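Local coordinates for core protein VP4 (Bluetongue virus, PDB 2JHP) that caps the viral messenger RNA, serving in the inner core as a multifunctional enzyme with methyltransferase domains, at residues Gln61-Gly66 with Thr84-Ile89; Arg308-Asn311 with Glu315-Cys318. All coordinates share one frame; numbering follows the deposited sequence.

Contact 1. Residues Gln61-Gly66 with Thr84-Ile89; sequences QLRGHG and TVDVRI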
loop_
_atom_site.group_PDB
_atom_site.type_symbol
_atom_site.label_atom_id
_atom_site.label_comp_id
_atom_site.label_asym_id
_atom_site.label_seq_id
_atom_site.Cartn_x
_atom_site.Cartn_y
_atom_site.Cartn_z
ATOM N N GLN A 61 -17.473 13.117 12.558
ATOM C CA GLN A 61 -17.236 14.388 13.233
ATOM C C GLN A 61 -15.983 14.262 14.070
ATOM O O GLN A 61 -15.067 15.084 13.945
ATOM C CB GLN A 61 -18.425 14.811 14.089
ATOM C CG GLN A 61 -19.533 15.430 13.278
ATOM C CD GLN A 61 -20.695 15.961 14.126
ATOM O OE1 GLN A 61 -21.171 15.291 15.053
ATOM N NE2 GLN A 61 -21.164 17.166 13.791
ATOM N N LEU A 62 -15.926 13.209 14.884
ATOM C CA LEU A 62 -14.760 12.978 15.741
ATOM C C LEU A 62 -13.489 12.686 14.941
ATOM O O LEU A 62 -12.406 13.125 15.319
ATOM C CB LEU A 62 -15.037 11.899 16.801
ATOM C CG LEU A 62 -15.991 12.288 17.941
ATOM C CD1 LEU A 62 -16.208 11.144 18.930
ATOM C CD2 LEU A 62 -15.511 13.531 18.679
ATOM N N ARG A 63 -13.621 11.968 13.828
ATOM C CA ARG A 63 -12.462 11.718 12.962
ATOM C C ARG A 63 -11.931 12.994 12.306
ATOM O O ARG A 63 -10.722 13.145 12.121
ATOM C CB ARG A 63 -12.774 10.665 11.906
ATOM C CG ARG A 63 -12.814 9.238 12.437
ATOM C CD ARG A 63 -11.510 8.746 12.966
ATOM N NE ARG A 63 -11.548 7.299 13.100
ATOM C CZ ARG A 63 -10.849 6.593 13.990
ATOM N NH1 ARG A 63 -10.057 7.199 14.864
ATOM N NH2 ARG A 63 -10.958 5.270 14.020
ATOM N N GLY A 64 -12.838 13.908 11.977
ATOM C CA GLY A 64 -12.468 15.205 11.425
ATOM C C GLY A 64 -11.700 16.019 12.443
ATOM O O GLY A 64 -10.905 16.896 12.087
ATOM N N HIS A 65 -11.941 15.713 13.713
ATOM C CA HIS A 65 -11.208 16.309 14.821
ATOM C C HIS A 65 -9.857 15.646 15.090
ATOM O O HIS A 65 -9.045 16.184 15.845
ATOM C CB HIS A 65 -12.058 16.270 16.090
ATOM C CG HIS A 65 -13.025 17.400 16.188
ATOM N ND1 HIS A 65 -12.636 18.681 16.520
ATOM C CD2 HIS A 65 -14.362 17.450 15.982
ATOM C CE1 HIS A 65 -13.695 19.471 16.517
ATOM N NE2 HIS A 65 -14.755 18.747 16.199
ATOM N N GLY A 66 -9.629 14.486 14.480
ATOM C CA GLY A 66 -8.430 13.701 14.732
ATOM C C GLY A 66 -8.500 12.724 15.899
ATOM O O GLY A 66 -7.472 12.339 16.431
ATOM N N THR A 84 -15.720 0.480 17.171
ATOM C CA THR A 84 -14.663 -0.421 17.636
ATOM C C THR A 84 -13.457 0.382 18.125
ATOM O O THR A 84 -13.017 1.326 17.463
ATOM C CB THR A 84 -14.210 -1.402 16.527
ATOM O OG1 THR A 84 -15.349 -2.086 15.995
ATOM C CG2 THR A 84 -13.232 -2.433 17.074
ATOM N N VAL A 85 -12.939 0.001 19.291
ATOM C CA VAL A 85 -11.808 0.685 19.923
ATOM C C VAL A 85 -10.533 0.581 19.077
ATOM O O VAL A 85 -10.108 -0.516 18.716
ATOM C CB VAL A 85 -11.610 0.179 21.384
ATOM C CG1 VAL A 85 -10.200 0.345 21.855
ATOM C CG2 VAL A 85 -12.543 0.919 22.322
ATOM N N ASP A 86 -9.961 1.736 18.737
ATOM C CA ASP A 86 -8.731 1.819 17.934
ATOM C C ASP A 86 -7.527 1.192 18.631
ATOM O O ASP A 86 -6.833 0.362 18.050
ATOM C CB ASP A 86 -8.399 3.277 17.578
ATOM C CG ASP A 86 -9.354 3.876 16.557
ATOM O OD1 ASP A 86 -9.521 5.113 16.581
ATOM O OD2 ASP A 86 -9.932 3.128 15.736
ATOM N N VAL A 87 -7.274 1.614 19.868
ATOM C CA VAL A 87 -6.176 1.074 20.667
ATOM C C VAL A 87 -6.770 0.412 21.895
ATOM O O VAL A 87 -7.317 1.094 22.761
ATOM C CB VAL A 87 -5.183 2.177 21.135
ATOM C CG1 VAL A 87 -3.965 1.561 21.827
ATOM C CG2 VAL A 87 -4.742 3.033 19.981
ATOM N N ARG A 88 -6.672 -0.909 21.977
ATOM C CA ARG A 88 -7.141 -1.593 23.181
ATOM C C ARG A 88 -6.027 -1.811 24.195
ATOM O O ARG A 88 -5.105 -2.590 23.967
ATOM C CB ARG A 88 -7.878 -2.902 22.875
ATOM C CG ARG A 88 -8.620 -3.426 24.086
ATOM C CD ARG A 88 -9.632 -4.492 23.748
ATOM N NE ARG A 88 -10.399 -4.844 24.941
ATOM C CZ ARG A 88 -11.408 -5.709 24.973
ATOM N NH1 ARG A 88 -11.795 -6.338 23.870
ATOM N NH2 ARG A 88 -12.034 -5.947 26.118
ATOM N N ILE A 89 -6.135 -1.090 25.307
ATOM C CA ILE A 89 -5.189 -1.173 26.407
ATOM C C ILE A 89 -5.452 -2.424 27.227
ATOM O O ILE A 89 -6.555 -2.607 27.744
ATOM C CB ILE A 89 -5.260 0.072 27.323
ATOM C CG1 ILE A 89 -5.075 1.349 26.503
ATOM C CG2 ILE A 89 -4.224 -0.017 28.453
ATOM C CD1 ILE A 89 -3.739 1.447 25.778
#
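Asp86 OD1 is gripped by three N-H donors: Arg63 NH1 at 2.8 Å, Arg63 NH2 at 2.9 Å, and the backbone N of Phe69. Its twin, Asp86 OD2, also takes a bond from Arg63 NH2 at 2.9 Å, so the two terminal nitrogens of the arginine meet the carboxylate in a bidentate, end-on salt bridge, with NH2 shared between both oxygens. The Arg63 NH2 to Asp86 OD2 bond is the straightest of the three, at 156° on the hydrogen. The guanidinium and carboxylate planes lie 11° apart, and the acid sits at the guanidinium's edge. NH2 approaches the syn lone pair of each oxygen; NH1 comes to OD1 from the syn side as well but is tilted somewhat out of the carboxylate plane.

The two side chains reach for each other from opposite directions across a gap of 11.7 Å between the CA atoms of Arg63 and Asp86. Arg63 bends at its second torsion (chi2 -64°) before the chain runs out to the acid. Helix 59-64 lies on the chain between parallel strands 48-51 and 67-71, and a Schellman motif at Gly66, with positive phi, ends it just ahead of strand 67-71. Asp86 immediately precedes edge strand 87-88, the neighbour of strand 67-71 in the same five-stranded parallel sheet.

Both charged groups are buried, and further polar atoms fix their rotation. Arg63 NH1 also donates to the carbonyl O of Phe67, and NH2 to that of Leu489, while Asp86 OD2 is bonded to Thr490 OG1. With so many N-H donors around it, the carboxylate would probably be stabilised in its ionised form.

Contact 2. Residues Arg308-Asn311 with Glu315-Cys318; sequences RIPN and EYHC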
loop_
_atom_site.group_PDB
_atom_site.type_symbol
_atom_site.label_atom_id
_atom_site.label_comp_id
_atom_site.label_asym_id
_atom_site.label_seq_id
_atom_site.Cartn_x
_atom_site.Cartn_y
_atom_site.Cartn_z
ATOM N N ARG A 308 20.813 -28.466 -8.014
ATOM C CA ARG A 308 21.947 -28.801 -7.136
ATOM C C ARG A 308 23.270 -28.509 -7.837
ATOM O O ARG A 308 23.467 -28.896 -8.984
ATOM C CB ARG A 308 21.893 -30.250 -6.583
ATOM C CG ARG A 308 21.325 -31.322 -7.522
ATOM C CD ARG A 308 19.795 -31.516 -7.376
ATOM N NE ARG A 308 19.453 -32.774 -6.719
ATOM C CZ ARG A 308 19.032 -33.863 -7.354
ATOM N NH1 ARG A 308 18.895 -33.872 -8.678
ATOM N NH2 ARG A 308 18.757 -34.953 -6.654
ATOM N N ILE A 309 24.149 -27.787 -7.144
ATOM C CA ILE A 309 25.495 -27.489 -7.636
ATOM C C ILE A 309 26.409 -28.703 -7.465
ATOM O O ILE A 309 26.545 -29.224 -6.354
ATOM C CB ILE A 309 26.134 -26.306 -6.889
ATOM C CG1 ILE A 309 25.072 -25.265 -6.549
ATOM C CG2 ILE A 309 27.288 -25.712 -7.714
ATOM C CD1 ILE A 309 25.353 -24.459 -5.296
ATOM N N PRO A 310 27.031 -29.156 -8.569
ATOM C CA PRO A 310 27.979 -30.285 -8.581
ATOM C C PRO A 310 29.241 -30.031 -7.744
ATOM O O PRO A 310 29.581 -28.878 -7.465
ATOM C CB PRO A 310 28.336 -30.426 -10.064
ATOM C CG PRO A 310 28.026 -29.083 -10.669
ATOM C CD PRO A 310 26.824 -28.595 -9.920
ATOM N N ASN A 311 29.923 -31.100 -7.348
ATOM C CA ASN A 311 31.120 -30.981 -6.521
ATOM C C ASN A 311 32.389 -31.078 -7.349
ATOM O O ASN A 311 33.378 -30.394 -7.080
ATOM C CB ASN A 311 31.132 -32.062 -5.437
ATOM C CG ASN A 311 29.913 -32.002 -4.531
ATOM O OD1 ASN A 311 29.080 -31.087 -4.628
ATOM N ND2 ASN A 311 29.806 -32.987 -3.635
ATOM N N GLU A 315 33.163 -25.504 -13.529
ATOM C CA GLU A 315 32.247 -24.784 -14.395
ATOM C C GLU A 315 31.405 -25.803 -15.161
ATOM O O GLU A 315 31.783 -26.975 -15.270
ATOM C CB GLU A 315 32.991 -23.853 -15.352
ATOM C CG GLU A 315 33.759 -24.571 -16.454
ATOM C CD GLU A 315 33.975 -23.712 -17.687
ATOM O OE1 GLU A 315 33.502 -22.549 -17.707
ATOM O OE2 GLU A 315 34.620 -24.208 -18.640
ATOM N N TYR A 316 30.266 -25.347 -15.678
ATOM C CA TYR A 316 29.288 -26.209 -16.335
ATOM C C TYR A 316 28.186 -25.374 -16.973
ATOM O O TYR A 316 28.173 -24.145 -16.852
ATOM C CB TYR A 316 28.687 -27.215 -15.341
ATOM C CG TYR A 316 27.905 -26.601 -14.190
ATOM C CD1 TYR A 316 28.550 -26.136 -13.036
ATOM C CD2 TYR A 316 26.514 -26.507 -14.245
ATOM C CE1 TYR A 316 27.817 -25.578 -11.972
ATOM C CE2 TYR A 316 25.786 -25.966 -13.193
ATOM C CZ TYR A 316 26.439 -25.503 -12.060
ATOM O OH TYR A 316 25.711 -24.957 -11.024
ATOM N N HIS A 317 27.256 -26.046 -17.644
ATOM C CA HIS A 317 26.192 -25.351 -18.361
ATOM C C HIS A 317 24.792 -25.833 -18.003
ATOM O O HIS A 317 24.602 -26.956 -17.521
ATOM C CB HIS A 317 26.418 -25.435 -19.871
ATOM C CG HIS A 317 27.671 -24.760 -20.331
ATOM N ND1 HIS A 317 27.742 -23.404 -20.564
ATOM C CD2 HIS A 317 28.904 -25.257 -20.604
ATOM C CE1 HIS A 317 28.962 -23.091 -20.962
ATOM N NE2 HIS A 317 29.689 -24.198 -20.996
ATOM N N CYS A 318 23.818 -24.958 -18.247
ATOM C CA CYS A 318 22.416 -25.257 -18.012
ATOM C C CYS A 318 21.512 -24.304 -18.807
ATOM O O CYS A 318 21.988 -23.337 -19.400
ATOM C CB CYS A 318 22.102 -25.149 -16.521
ATOM S SG CYS A 318 22.100 -23.476 -15.900
#
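Just past strand 302-308 of the mixed seven-stranded sheet, the chain turns back through a short loop into strand 315-320, and a proline-tyrosine CH-pi contact spans the turn. Pro310 CG sits over one face of the Tyr316 ring, 4.0 Å from the ring centroid and 22° off the normal. The offset carries it toward the rim, where CG comes within 3.7 Å of Tyr316 CE1. Pro310 CD follows along the same side of the ring, 3.8 Å from Tyr316 CZ, so an edge of the pyrrolidine lies across the CE1 half of the ring. Proline and tyrosine point at each other from opposite sides.

Tyr316 CG stands between its own backbone N and carbonyl carbon (chi1 63°), which throws the ring off the strand and across to the loop. At the far end of the ring Ile309 joins in: its CG2 touches Tyr316 OH at 3.7 Å, the two side chains crossing at about a right angle. No hydrogen bond links the two segments; this is apolar packing, with Ile309 and Tyr316 both buried.

Two helices pack against the loop. Ile309 also packs on Val366 and Val370 of helix 363-373, whose Arg367 NH2 donates a hydrogen bond to the Pro310 carbonyl O, and Pro310 touches Phe283 of helix 280-295. Tyr316 is bonded through its backbone to Val361, in the antiparallel pairing of strands 315-320 and 357-362. The sheet that the loop leaves has strand order 3-2-1-4-5-7-6, the Rossmann-like pattern of class I methyltransferases.

In the fold
The two contacts belong to different parts of an elongated chain, on opposite sides of its centre. Their own centres are 59 Å apart and their nearest atoms about 47 Å, so neither touches the other. The centre of contact 1 is about 22 Å from the chain centre, in the five-stranded parallel sheet region, and the Arg63 side chain is about 14 Å from a bound guanine. The centre of contact 2 is about 40 Å from the chain centre, beside the seven-stranded sheet whose strands 192-196, 219-223 and 260-264 fall within the span 179-268 that supplies one S-adenosylhomocysteine pocket. Along the chain, contact 1 closes before contact 2 opens.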